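Local coordinates for DNA mismatch repair protein MutS (Thermus aquaticus, PDB 1EWQ) that takes part in DNA mismatch repair, binding mismatched DNA and acting as an ATP-dependent damage sensor with weak ATPase activity, at residues Ala136-Asp141 with Leu179-Leu184; Gly157-Ser162 with Glu212-Leu217; Ala165-Leu170 with Arg195-Val200; Ala205-Glu210 with Arg221-Ala226; Met250-Ala255 with Arg293-Asp298. One frame throughout, in Å; residues are numbered along the deposited sequence.

From the N terminus, strand 134-139 opens interaction 1, which closes when 179-184 comes alongside it. Before that, strand 154-160 has opened interaction 2 and helix 163-173 interaction 3, so interaction 1 crosses both. Interaction 3 closes at 195-200 and is nested within the longer loop of interaction 2, which ends at 212-217. Interaction 4 starts at 205-210, before interaction 2 has closed, and finishes at 221-226, so those two cross on helix 215-232. Together the four tie one mixed sheet to helices on its two faces. Interaction 5 follows in series; its Glu254 joins Asp168 and Arg197 of interaction 3, tying helices 163-173 and 188-197 to the start of helix 254-259.

Interaction 1 (Ala136-Asp141 with Leu179-Leu184)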
# COMPACT_ATOMS: atom_id res chain seq x y z
N ALA C 136 13.49 -15.21 -18.25
CA ALA C 136 13.95 -14.64 -19.52
C ALA C 136 13.09 -15.19 -20.66
O ALA C 136 12.87 -16.40 -20.75
CB ALA C 136 15.42 -14.97 -19.75
N ILE C 137 12.62 -14.28 -21.51
CA ILE C 137 11.78 -14.60 -22.66
C ILE C 137 12.44 -14.11 -23.96
O ILE C 137 12.88 -12.96 -24.05
CB ILE C 137 10.40 -13.90 -22.54
CG1 ILE C 137 9.62 -14.46 -21.34
CG2 ILE C 137 9.62 -14.06 -23.83
CD1 ILE C 137 8.38 -13.66 -20.98
N ALA C 138 12.51 -14.99 -24.96
CA ALA C 138 13.10 -14.63 -26.24
C ALA C 138 12.39 -15.36 -27.38
O ALA C 138 11.55 -16.23 -27.14
CB ALA C 138 14.59 -14.99 -26.25
N THR C 139 12.72 -14.99 -28.61
CA THR C 139 12.12 -15.62 -29.78
C THR C 139 13.19 -16.30 -30.61
O THR C 139 14.37 -16.11 -30.38
CB THR C 139 11.41 -14.59 -30.67
OG1 THR C 139 12.37 -13.65 -31.16
CG2 THR C 139 10.33 -13.86 -29.88
N GLY C 140 12.77 -17.09 -31.59
CA GLY C 140 13.74 -17.79 -32.41
C GLY C 140 13.37 -19.24 -32.55
O GLY C 140 13.94 -20.11 -31.88
N ASP C 141 12.40 -19.50 -33.42
CA ASP C 141 11.88 -20.84 -33.67
C ASP C 141 10.98 -21.22 -32.49
O ASP C 141 11.10 -22.30 -31.93
CB ASP C 141 13.03 -21.86 -33.80
CG ASP C 141 13.94 -21.57 -34.98
OD1 ASP C 141 13.40 -21.23 -36.06
OD2 ASP C 141 15.18 -21.69 -34.84
N LEU C 179 13.47 -10.68 -17.91
CA LEU C 179 14.40 -10.16 -18.90
C LEU C 179 13.80 -10.44 -20.28
O LEU C 179 13.61 -11.61 -20.64
CB LEU C 179 15.75 -10.88 -18.81
CG LEU C 179 16.44 -11.04 -17.46
CD1 LEU C 179 17.73 -11.82 -17.66
CD2 LEU C 179 16.73 -9.69 -16.82
N LEU C 180 13.49 -9.40 -21.04
CA LEU C 180 12.91 -9.58 -22.37
C LEU C 180 13.96 -9.41 -23.46
O LEU C 180 14.83 -8.55 -23.37
CB LEU C 180 11.76 -8.59 -22.60
CG LEU C 180 10.52 -8.65 -21.70
CD1 LEU C 180 9.67 -7.40 -21.91
CD2 LEU C 180 9.70 -9.91 -22.00
N ALA C 181 13.87 -10.25 -24.49
CA ALA C 181 14.78 -10.20 -25.63
C ALA C 181 14.70 -8.82 -26.27
O ALA C 181 13.66 -8.17 -26.23
CB ALA C 181 14.40 -11.27 -26.64
N PRO C 182 15.80 -8.36 -26.88
CA PRO C 182 15.83 -7.04 -27.53
C PRO C 182 14.63 -6.84 -28.47
O PRO C 182 13.99 -5.80 -28.45
CB PRO C 182 17.15 -7.06 -28.28
CG PRO C 182 18.01 -7.94 -27.41
CD PRO C 182 17.08 -9.07 -27.09
N GLU C 183 14.34 -7.86 -29.27
CA GLU C 183 13.23 -7.81 -30.22
C GLU C 183 11.88 -7.53 -29.56
O GLU C 183 11.04 -6.85 -30.14
CB GLU C 183 13.10 -9.13 -30.98
CG GLU C 183 14.38 -9.93 -31.07
CD GLU C 183 14.46 -11.02 -30.03
OE1 GLU C 183 15.55 -11.19 -29.46
OE2 GLU C 183 13.46 -11.72 -29.81
N LEU C 184 11.68 -8.06 -28.36
CA LEU C 184 10.42 -7.87 -27.64
C LEU C 184 10.35 -6.47 -27.07
O LEU C 184 9.28 -5.86 -27.00
CB LEU C 184 10.29 -8.93 -26.54
CG LEU C 184 10.35 -10.37 -27.06
CD1 LEU C 184 10.31 -11.35 -25.89
CD2 LEU C 184 9.20 -10.62 -28.02
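The carboxylate of Glu183 takes a bond from Thr139 above one of its faces: OG1 of Thr139 donates to OE2 of Glu183 at 2.6 Å, lying 47° out of the carboxylate plane. The second oxygen, OE1, forms a salt bridge with Arg219, so both ends of the group are occupied. The first torsion of Thr139 (chi1 63°) puts OG1 between the backbone N and the carbonyl carbon, within reach of the acid, and leaves CG2 to lie against CD2 of Leu184 at 3.9 Å. Further back the backbones run parallel. N of Ile137 donates to O of Leu179 (3.0 Å), and O of Ile137 receives N of Ala181 (2.9 Å), one residue beyond the strand and at the N-cap of helix 182-186. The side chains sort onto two faces. On one, covered by helix 215-232, CB of Ala136 sits 4.2 Å from CB of Leu179. On the other, Ile137 and Leu180 lie side by side, and CG2 of Ile137 presses on CD1 of Leu184 at 3.5 Å, tighter than usual for two carbons, with the two side chains crossing near a right angle. Ala138 and Ala181 meet CB to CB at 3.7 Å, and the ring of Phe207 packs against both. Helices 163-173 and 188-197 cover the Ile137 face. A three-stranded antiparallel meander whose first strand then pairs in parallel with a fourth, reached through a helix, is the topology of the ribonuclease H-like fold, the fold of the connector domain of MutS.

Interaction 2 (Gly157-Ser162 with Glu212-Leu217)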
# COMPACT_ATOMS: atom_id res chain seq x y z
N GLY C 157 13.95 -24.40 -18.36
CA GLY C 157 13.30 -23.65 -19.41
C GLY C 157 12.62 -24.55 -20.40
O GLY C 157 12.77 -25.77 -20.36
N THR C 158 11.88 -23.94 -21.31
CA THR C 158 11.15 -24.68 -22.32
C THR C 158 10.83 -23.77 -23.51
O THR C 158 11.11 -22.57 -23.50
CB THR C 158 9.82 -25.23 -21.74
OG1 THR C 158 9.18 -26.06 -22.71
CG2 THR C 158 8.89 -24.10 -21.37
N VAL C 159 10.26 -24.36 -24.55
CA VAL C 159 9.88 -23.58 -25.71
C VAL C 159 8.38 -23.79 -25.86
O VAL C 159 7.87 -24.88 -25.61
CB VAL C 159 10.60 -24.06 -26.99
CG1 VAL C 159 10.05 -23.32 -28.20
CG2 VAL C 159 12.09 -23.79 -26.88
N LEU C 160 7.67 -22.73 -26.22
CA LEU C 160 6.23 -22.81 -26.40
C LEU C 160 5.89 -22.32 -27.79
O LEU C 160 6.61 -21.51 -28.36
CB LEU C 160 5.53 -21.97 -25.34
CG LEU C 160 5.92 -22.46 -23.95
CD1 LEU C 160 6.83 -21.43 -23.29
CD2 LEU C 160 4.69 -22.72 -23.12
N LYS C 161 4.80 -22.83 -28.35
CA LYS C 161 4.39 -22.48 -29.70
C LYS C 161 3.62 -21.18 -29.83
O LYS C 161 3.74 -20.48 -30.84
CB LYS C 161 3.56 -23.61 -30.30
CG LYS C 161 3.00 -24.56 -29.26
CD LYS C 161 2.10 -23.84 -28.26
CE LYS C 161 2.23 -24.51 -26.91
NZ LYS C 161 3.67 -24.60 -26.58
N SER C 162 2.82 -20.84 -28.82
CA SER C 162 2.05 -19.61 -28.89
C SER C 162 2.42 -18.64 -27.77
O SER C 162 3.15 -18.98 -26.84
CB SER C 162 0.55 -19.92 -28.84
OG SER C 162 0.16 -20.51 -27.61
N GLU C 212 23.55 -25.51 -26.23
CA GLU C 212 22.92 -26.11 -27.40
C GLU C 212 21.40 -26.14 -27.28
O GLU C 212 20.85 -25.89 -26.20
CB GLU C 212 23.41 -27.55 -27.57
CG GLU C 212 22.73 -28.52 -26.59
CD GLU C 212 23.26 -29.94 -26.69
OE1 GLU C 212 23.25 -30.51 -27.81
OE2 GLU C 212 23.68 -30.48 -25.64
N GLY C 213 20.75 -26.46 -28.39
CA GLY C 213 19.30 -26.54 -28.41
C GLY C 213 18.62 -25.47 -29.23
O GLY C 213 19.28 -24.75 -29.98
N PRO C 214 17.28 -25.33 -29.11
CA PRO C 214 16.52 -24.32 -29.86
C PRO C 214 17.14 -22.95 -29.61
O PRO C 214 17.57 -22.66 -28.49
CB PRO C 214 15.12 -24.43 -29.25
CG PRO C 214 15.05 -25.83 -28.78
CD PRO C 214 16.41 -26.04 -28.16
N LEU C 215 17.20 -22.12 -30.65
CA LEU C 215 17.78 -20.79 -30.55
C LEU C 215 17.11 -19.98 -29.44
O LEU C 215 17.78 -19.45 -28.55
CB LEU C 215 17.63 -20.03 -31.88
CG LEU C 215 18.65 -18.96 -32.30
CD1 LEU C 215 17.92 -17.77 -32.92
CD2 LEU C 215 19.49 -18.51 -31.12
N ALA C 216 15.79 -19.88 -29.50
CA ALA C 216 15.03 -19.12 -28.50
C ALA C 216 15.46 -19.45 -27.07
O ALA C 216 15.64 -18.56 -26.25
CB ALA C 216 13.53 -19.36 -28.67
N LEU C 217 15.62 -20.74 -26.78
CA LEU C 217 16.00 -21.18 -25.44
C LEU C 217 17.45 -20.84 -25.11
O LEU C 217 17.76 -20.42 -24.00
CB LEU C 217 15.76 -22.69 -25.28
CG LEU C 217 15.87 -23.23 -23.85
CD1 LEU C 217 14.90 -22.47 -22.95
CD2 LEU C 217 15.56 -24.72 -23.82
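Leu217 reaches from the first turn of helix 215-232 onto strand 154-160, and its atoms can be followed outward. CB lies 4.2 Å from CG2 of Val159. CG is anti to the backbone N (chi1 -169°), which carries the branch toward the strand backbone. CD1 then ends over the peptide between Gly157 and Thr158, 3.7 Å from N of Thr158, 3.8 Å from O of Thr158 and 4.0 Å from C of Gly157. The leucine tip thus rests on main chain, and Gly157 makes this possible: a CB there would come 2.9 Å from CD1 of Leu217, a clash. The same leucine also touches Phe241 and Phe243. Val159 makes the second half of the contact with a single branch. CG1 is anti to the backbone N (chi1 174°), which puts CG2 beside that N and toward the loop before the helix, where it meets the ring of Pro214 at CB (3.9 Å) and CG (4.1 Å). Pro214 occupies the N-cap position, so Val159 touches the very start of the helix, between the proline ring and CB of Leu217. The side chains that meet are all apolar, and the segments share no hydrogen bond. Strand residues alternate across the sheet: Val159 faces this helix, whereas Leu160 packs on helix 163-173, and Thr158, also turned from the helix, bonds through OG1 to O of Tyr244. A strand held between helices on two faces of a mixed sheet is the layered alpha/beta architecture of the ribonuclease H-like connector domain.

Interaction 3 (Ala165-Leu170 with Arg195-Val200)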
# COMPACT_ATOMS: atom_id res chain seq x y z
N ALA C 165 0.45 -19.64 -24.46
CA ALA C 165 1.11 -20.64 -23.64
C ALA C 165 2.32 -20.04 -22.93
O ALA C 165 2.62 -20.40 -21.79
CB ALA C 165 1.53 -21.83 -24.49
N LEU C 166 3.02 -19.15 -23.61
CA LEU C 166 4.17 -18.51 -22.99
C LEU C 166 3.69 -17.79 -21.74
O LEU C 166 4.16 -18.06 -20.64
CB LEU C 166 4.82 -17.50 -23.93
CG LEU C 166 5.79 -16.55 -23.22
CD1 LEU C 166 7.02 -17.33 -22.73
CD2 LEU C 166 6.19 -15.42 -24.16
N TYR C 167 2.74 -16.88 -21.92
CA TYR C 167 2.21 -16.13 -20.80
C TYR C 167 1.74 -17.03 -19.66
O TYR C 167 2.03 -16.74 -18.50
CB TYR C 167 1.08 -15.20 -21.25
CG TYR C 167 1.55 -14.01 -22.08
CD1 TYR C 167 2.92 -13.77 -22.27
CD2 TYR C 167 0.64 -13.14 -22.67
CE1 TYR C 167 3.36 -12.68 -23.04
CE2 TYR C 167 1.07 -12.06 -23.43
CZ TYR C 167 2.43 -11.84 -23.62
OH TYR C 167 2.85 -10.78 -24.40
N ASP C 168 1.04 -18.11 -19.98
CA ASP C 168 0.58 -19.01 -18.92
C ASP C 168 1.74 -19.66 -18.18
O ASP C 168 1.70 -19.80 -16.97
CB ASP C 168 -0.33 -20.11 -19.46
CG ASP C 168 -1.73 -19.63 -19.73
OD1 ASP C 168 -2.18 -18.68 -19.06
OD2 ASP C 168 -2.40 -20.22 -20.60
N GLU C 169 2.77 -20.07 -18.92
CA GLU C 169 3.92 -20.70 -18.29
C GLU C 169 4.60 -19.71 -17.37
O GLU C 169 5.06 -20.07 -16.30
CB GLU C 169 4.95 -21.18 -19.33
CG GLU C 169 4.87 -22.65 -19.66
CD GLU C 169 4.87 -23.54 -18.43
OE1 GLU C 169 5.89 -23.63 -17.71
OE2 GLU C 169 3.83 -24.17 -18.18
N LEU C 170 4.66 -18.46 -17.82
CA LEU C 170 5.29 -17.41 -17.04
C LEU C 170 4.49 -17.15 -15.76
O LEU C 170 5.05 -17.10 -14.67
CB LEU C 170 5.38 -16.12 -17.89
CG LEU C 170 6.20 -14.90 -17.41
CD1 LEU C 170 5.64 -14.40 -16.11
CD2 LEU C 170 7.65 -15.28 -17.25
N ARG C 195 3.51 -5.53 -20.21
CA ARG C 195 3.51 -4.68 -19.03
C ARG C 195 2.17 -4.68 -18.31
O ARG C 195 2.11 -4.68 -17.08
CB ARG C 195 3.89 -3.24 -19.38
CG ARG C 195 5.38 -2.97 -19.46
CD ARG C 195 5.68 -1.52 -19.09
NE ARG C 195 7.10 -1.25 -18.92
CZ ARG C 195 7.92 -0.88 -19.91
NH1 ARG C 195 7.46 -0.74 -21.14
NH2 ARG C 195 9.21 -0.67 -19.66
N LYS C 196 1.08 -4.67 -19.08
CA LYS C 196 -0.24 -4.65 -18.48
C LYS C 196 -0.55 -5.96 -17.75
O LYS C 196 -1.05 -5.94 -16.63
CB LYS C 196 -1.31 -4.39 -19.54
CG LYS C 196 -1.98 -3.02 -19.40
CD LYS C 196 -0.95 -1.89 -19.47
CE LYS C 196 -1.56 -0.54 -19.09
NZ LYS C 196 -2.67 -0.12 -20.00
N ARG C 197 -0.22 -7.08 -18.39
CA ARG C 197 -0.50 -8.37 -17.79
C ARG C 197 0.51 -8.74 -16.70
O ARG C 197 0.15 -9.37 -15.71
CB ARG C 197 -0.55 -9.44 -18.88
CG ARG C 197 -0.90 -10.82 -18.36
CD ARG C 197 -1.39 -11.73 -19.46
NE ARG C 197 -1.45 -13.11 -19.01
CZ ARG C 197 -1.86 -14.13 -19.76
NH1 ARG C 197 -2.25 -13.91 -21.01
NH2 ARG C 197 -1.85 -15.36 -19.27
N PHE C 198 1.77 -8.35 -16.88
CA PHE C 198 2.79 -8.67 -15.89
C PHE C 198 3.47 -7.42 -15.36
O PHE C 198 4.41 -6.89 -15.95
CB PHE C 198 3.84 -9.61 -16.49
CG PHE C 198 3.27 -10.93 -16.93
CD1 PHE C 198 2.82 -11.11 -18.23
CD2 PHE C 198 3.16 -11.98 -16.03
CE1 PHE C 198 2.24 -12.32 -18.63
CE2 PHE C 198 2.58 -13.20 -16.42
CZ PHE C 198 2.13 -13.36 -17.72
N PRO C 199 3.01 -6.93 -14.19
CA PRO C 199 3.56 -5.74 -13.55
C PRO C 199 4.97 -5.92 -12.97
O PRO C 199 5.52 -5.00 -12.35
CB PRO C 199 2.54 -5.45 -12.46
CG PRO C 199 2.13 -6.82 -12.05
CD PRO C 199 1.93 -7.51 -13.38
N VAL C 200 5.57 -7.09 -13.19
CA VAL C 200 6.90 -7.38 -12.68
C VAL C 200 7.99 -6.47 -13.24
O VAL C 200 7.84 -5.91 -14.32
CB VAL C 200 7.30 -8.84 -13.00
CG1 VAL C 200 8.52 -9.23 -12.20
CG2 VAL C 200 6.14 -9.77 -12.68
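Phe198 turns its edge to the face of Tyr167, a T-shaped pair with ring centroids 5.6 Å apart and planes at 66°. CE1 of Phe198 is the leading atom, 3.9 Å from CG of Tyr167. The face of the Phe198 ring takes Leu170, offset toward the rim, and CD1 of Leu170 comes within 3.3 Å of CE2 of Phe198. Arg197 crosses the tyrosine at a slant, near its CB and ring edge. CG stands opposite the backbone N (chi1 -177°) and the chain runs extended to NE, laying the guanidinium with one face over CB of Tyr167 while NH1 approaches the ring edge 3.4 Å from CD2 of Tyr167; the two planes are 71° apart. NH2 of Arg197 makes a weak salt-bridge bond to OD1 of Asp168 (3.3 Å). The stronger links go to Glu254, whose carboxylate binds NE of Arg197 and whose N binds the aspartate. A methionine in place of Arg197 would probably leave Asp168 and Glu254 without the cation they share. Helix 163-173 here packs on the C-terminal end of helix 188-197 and the residue that follows it, over one face of the sheet, as connecting helices do in a ribonuclease H-like alpha/beta fold.

Interaction 4 (Ala205-Glu210 with Arg221-Ala226); sequences APFEPE and RGALLA
The carbonyl O of Glu210 is gripped by two nitrogens of Arg221: NH2 of Arg221 donates to O of Glu210 at 2.9 Å, in the carbonyl plane and on a lone pair, while NE adds a weak bond. OE1 of Glu210, 28° out of the guanidinium plane, makes a salt bridge with NE of Arg221 (2.8 Å), so the arginine holds main chain and side chain of one residue side-on. A bend at chi3 (63°) turns it to that task. NH2 further binds O of Glu212, and Phe241 makes a cation-pi contact. A leucine at Arg221 would probably strip Glu210 of its charge partner and leave both loop carbonyls short of their donors. Farther along, CB of Ala223 sits over the middle of the Phe207 ring, a CH-pi contact 3.4 Å from the centroid. Gly222 lets the loop pass close, since a CB there would clash with O of Glu208. CG of Pro206 closes the other end on CB of Ala226 at 3.7 Å, and CD1 of Leu225 touches CG of Glu210 (3.7 Å). A loop thus folds back over the small Gly-Ala surface of helix 215-232, with Phe207 wedged toward strand 134-139 of the ribonuclease H-like sheet.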
# COMPACT_ATOMS: atom_id res chain seq x y z
N ALA C 205 19.43 -7.30 -20.38
CA ALA C 205 20.52 -8.24 -20.37
C ALA C 205 20.77 -8.60 -21.82
O ALA C 205 19.87 -8.49 -22.66
CB ALA C 205 20.13 -9.49 -19.58
N PRO C 206 22.01 -8.98 -22.16
CA PRO C 206 22.28 -9.35 -23.55
C PRO C 206 21.67 -10.72 -23.79
O PRO C 206 21.55 -11.51 -22.85
CB PRO C 206 23.80 -9.36 -23.61
CG PRO C 206 24.18 -9.82 -22.23
CD PRO C 206 23.24 -9.02 -21.35
N PHE C 207 21.28 -11.02 -25.03
CA PHE C 207 20.68 -12.31 -25.33
C PHE C 207 21.48 -13.18 -26.28
O PHE C 207 20.92 -13.88 -27.13
CB PHE C 207 19.25 -12.13 -25.84
CG PHE C 207 18.22 -12.01 -24.74
CD1 PHE C 207 18.24 -10.93 -23.86
CD2 PHE C 207 17.25 -12.99 -24.57
CE1 PHE C 207 17.30 -10.82 -22.83
CE2 PHE C 207 16.30 -12.90 -23.54
CZ PHE C 207 16.32 -11.81 -22.67
N GLU C 208 22.80 -13.15 -26.14
CA GLU C 208 23.67 -13.97 -26.96
C GLU C 208 23.44 -15.41 -26.50
O GLU C 208 23.54 -15.71 -25.31
CB GLU C 208 25.14 -13.58 -26.74
CG GLU C 208 25.42 -12.07 -26.84
CD GLU C 208 24.66 -11.39 -27.98
OE1 GLU C 208 24.52 -12.01 -29.06
OE2 GLU C 208 24.22 -10.23 -27.79
N PRO C 209 23.12 -16.32 -27.43
CA PRO C 209 22.88 -17.72 -27.05
C PRO C 209 23.96 -18.37 -26.19
O PRO C 209 25.10 -17.96 -26.20
CB PRO C 209 22.71 -18.42 -28.41
CG PRO C 209 23.56 -17.58 -29.32
CD PRO C 209 23.19 -16.18 -28.89
N GLU C 210 23.56 -19.39 -25.43
CA GLU C 210 24.49 -20.12 -24.59
C GLU C 210 24.10 -21.58 -24.71
O GLU C 210 22.92 -21.90 -24.69
CB GLU C 210 24.38 -19.67 -23.13
CG GLU C 210 25.32 -20.36 -22.14
CD GLU C 210 24.92 -21.80 -21.82
OE1 GLU C 210 23.71 -22.12 -21.89
OE2 GLU C 210 25.82 -22.60 -21.48
N ARG C 221 18.43 -18.47 -21.96
CA ARG C 221 19.38 -19.03 -21.01
C ARG C 221 20.62 -18.13 -20.94
O ARG C 221 21.13 -17.83 -19.85
CB ARG C 221 19.74 -20.45 -21.46
CG ARG C 221 20.55 -21.28 -20.47
CD ARG C 221 20.45 -22.77 -20.83
NE ARG C 221 21.03 -23.02 -22.14
CZ ARG C 221 20.63 -23.99 -22.97
NH1 ARG C 221 19.65 -24.81 -22.62
NH2 ARG C 221 21.23 -24.13 -24.14
N GLY C 222 21.08 -17.68 -22.10
CA GLY C 222 22.24 -16.81 -22.13
C GLY C 222 21.97 -15.56 -21.33
O GLY C 222 22.82 -15.08 -20.57
N ALA C 223 20.76 -15.03 -21.50
CA ALA C 223 20.36 -13.82 -20.79
C ALA C 223 20.40 -14.04 -19.28
O ALA C 223 20.94 -13.21 -18.55
CB ALA C 223 18.96 -13.40 -21.22
N LEU C 224 19.84 -15.16 -18.83
CA LEU C 224 19.82 -15.46 -17.39
C LEU C 224 21.23 -15.53 -16.81
O LEU C 224 21.51 -14.93 -15.77
CB LEU C 224 19.08 -16.78 -17.14
CG LEU C 224 17.57 -16.82 -17.37
CD1 LEU C 224 17.07 -18.25 -17.22
CD2 LEU C 224 16.85 -15.90 -16.38
N LEU C 225 22.11 -16.25 -17.51
CA LEU C 225 23.49 -16.41 -17.07
C LEU C 225 24.30 -15.11 -17.09
O LEU C 225 25.08 -14.85 -16.17
CB LEU C 225 24.19 -17.48 -17.90
CG LEU C 225 23.72 -18.92 -17.64
CD1 LEU C 225 24.34 -19.87 -18.65
CD2 LEU C 225 24.08 -19.34 -16.22
N ALA C 226 24.11 -14.30 -18.12
CA ALA C 226 24.86 -13.05 -18.21
C ALA C 226 24.39 -12.10 -17.11
O ALA C 226 25.21 -11.46 -16.45
CB ALA C 226 24.65 -12.40 -19.58

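Interaction 5 (Met250-Ala255 with Arg293-Asp298). With EDO (1,2-ethanediol), chain G.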
# COMPACT_ATOMS: atom_id res chain seq x y z
N MSE C 250 -0.39 -31.36 -16.14
CA MSE C 250 -1.72 -30.78 -16.25
C MSE C 250 -1.60 -29.30 -16.57
O MSE C 250 -0.83 -28.57 -15.94
CB MSE C 250 -2.50 -30.93 -14.95
CG MSE C 250 -3.88 -30.31 -15.02
SE MSE C 250 -4.68 -30.04 -13.29
CE MSE C 250 -5.35 -31.79 -12.99
N ARG C 251 -2.37 -28.85 -17.55
CA ARG C 251 -2.38 -27.45 -17.94
C ARG C 251 -3.20 -26.64 -16.93
O ARG C 251 -4.33 -27.02 -16.59
CB ARG C 251 -3.02 -27.30 -19.32
CG ARG C 251 -2.32 -28.05 -20.45
CD ARG C 251 -1.05 -27.33 -20.85
NE ARG C 251 -0.44 -27.88 -22.05
CZ ARG C 251 0.50 -27.26 -22.76
NH1 ARG C 251 0.95 -26.06 -22.40
NH2 ARG C 251 0.99 -27.85 -23.85
N LEU C 252 -2.63 -25.53 -16.45
CA LEU C 252 -3.30 -24.64 -15.51
C LEU C 252 -3.16 -23.18 -15.98
O LEU C 252 -2.31 -22.44 -15.48
CB LEU C 252 -2.72 -24.78 -14.11
CG LEU C 252 -2.97 -26.10 -13.37
CD1 LEU C 252 -2.20 -26.09 -12.06
CD2 LEU C 252 -4.45 -26.29 -13.13
N PRO C 253 -3.98 -22.76 -16.95
CA PRO C 253 -3.93 -21.39 -17.46
C PRO C 253 -4.00 -20.37 -16.33
O PRO C 253 -4.48 -20.68 -15.24
CB PRO C 253 -5.16 -21.31 -18.37
CG PRO C 253 -5.27 -22.70 -18.89
CD PRO C 253 -5.00 -23.55 -17.66
N GLU C 254 -3.53 -19.16 -16.60
CA GLU C 254 -3.58 -18.10 -15.60
C GLU C 254 -5.02 -17.86 -15.13
O GLU C 254 -5.28 -17.69 -13.94
CB GLU C 254 -3.02 -16.79 -16.18
CG GLU C 254 -3.04 -15.63 -15.18
CD GLU C 254 -2.49 -14.34 -15.76
OE1 GLU C 254 -1.52 -14.40 -16.56
OE2 GLU C 254 -3.01 -13.26 -15.39
N ALA C 255 -5.96 -17.84 -16.07
CA ALA C 255 -7.36 -17.60 -15.73
C ALA C 255 -7.84 -18.61 -14.69
O ALA C 255 -8.56 -18.26 -13.76
CB ALA C 255 -8.22 -17.70 -16.99
N ARG C 293 2.12 -26.31 -9.06
CA ARG C 293 2.33 -25.57 -10.31
C ARG C 293 2.12 -26.50 -11.52
O ARG C 293 1.54 -26.10 -12.53
CB ARG C 293 3.75 -24.99 -10.36
CG ARG C 293 3.86 -23.63 -11.04
CD ARG C 293 5.26 -23.33 -11.57
NE ARG C 293 6.33 -23.54 -10.60
CZ ARG C 293 6.39 -22.96 -9.41
NH1 ARG C 293 5.43 -22.13 -9.04
NH2 ARG C 293 7.43 -23.19 -8.61
N HIS C 294 2.60 -27.73 -11.40
CA HIS C 294 2.49 -28.71 -12.48
C HIS C 294 1.98 -30.07 -12.00
O HIS C 294 2.78 -30.96 -11.71
CB HIS C 294 3.85 -28.92 -13.15
CG HIS C 294 4.38 -27.69 -13.83
ND1 HIS C 294 4.08 -27.38 -15.14
CD2 HIS C 294 5.16 -26.69 -13.38
CE1 HIS C 294 4.65 -26.23 -15.46
NE2 HIS C 294 5.31 -25.79 -14.40
N PRO C 295 0.65 -30.23 -11.88
CA PRO C 295 0.10 -31.52 -11.43
C PRO C 295 0.48 -32.58 -12.46
O PRO C 295 0.59 -32.28 -13.65
CB PRO C 295 -1.42 -31.27 -11.41
CG PRO C 295 -1.52 -29.76 -11.19
CD PRO C 295 -0.41 -29.22 -12.06
N LEU C 296 0.66 -33.82 -12.01
CA LEU C 296 1.05 -34.93 -12.88
C LEU C 296 -0.10 -35.53 -13.70
O LEU C 296 -1.27 -35.36 -13.37
CB LEU C 296 1.70 -36.04 -12.04
CG LEU C 296 2.77 -35.66 -11.02
CD1 LEU C 296 3.26 -36.92 -10.31
CD2 LEU C 296 3.94 -34.94 -11.69
N LEU C 297 0.25 -36.24 -14.76
CA LEU C 297 -0.72 -36.90 -15.63
C LEU C 297 -0.54 -38.42 -15.51
O LEU C 297 -1.32 -39.19 -16.07
CB LEU C 297 -0.50 -36.51 -17.09
CG LEU C 297 -0.55 -35.03 -17.49
CD1 LEU C 297 -0.19 -34.89 -18.98
CD2 LEU C 297 -1.93 -34.49 -17.21
N ASP C 298 0.49 -38.84 -14.79
CA ASP C 298 0.81 -40.26 -14.65
C ASP C 298 0.33 -40.92 -13.37
O ASP C 298 0.76 -40.56 -12.27
CB ASP C 298 2.31 -40.43 -14.81
CG ASP C 298 2.85 -39.69 -16.03
OD1 ASP C 298 2.45 -40.05 -17.17
OD2 ASP C 298 3.65 -38.74 -15.84
C1 EDO G . -0.80 -24.36 -18.73
O1 EDO G . -1.29 -23.94 -20.03
C2 EDO G . 0.19 -23.37 -18.20
O2 EDO G . -0.13 -23.08 -16.85
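Met250, a selenomethionine, and Pro295 form the tight part of the contact. N of Met250 donates to O of Pro295 at 2.8 Å in an almost straight bond (177°), the donor tilted 23° from the carbonyl plane. The two side chains cross near a right angle, with CB of Met250 3.7 Å from CB of Pro295. CB of Met250 stands over the proline ring, and with CG anti to the backbone N (chi1 178°) the chain leads out past the ring's CB-CG edge, where SE lies 3.8 Å from CG of Pro295. CD1 of Leu252 abuts the CD corner of the Pro295 ring at 3.6 Å, and CD2 of Leu297 lies 3.6 Å from N of Met250. On the other side the contact is looser: Arg251, partly exposed, points away from 293-298, and a 1,2-ethanediol beside it, probably from the crystallisation liquor, donates through O2 to O of Leu252 (2.7 Å). Around the contact, Arg172 of helix 163-173 bonds to O of Met250. Arg251 pairs by backbone with Asp620 and Ile622, and Gln604 binds Leu296 and touches Met250 and Pro295. Both loops sit between helix 163-173, helix 299-314 and strand 621-625 of the P-loop domain.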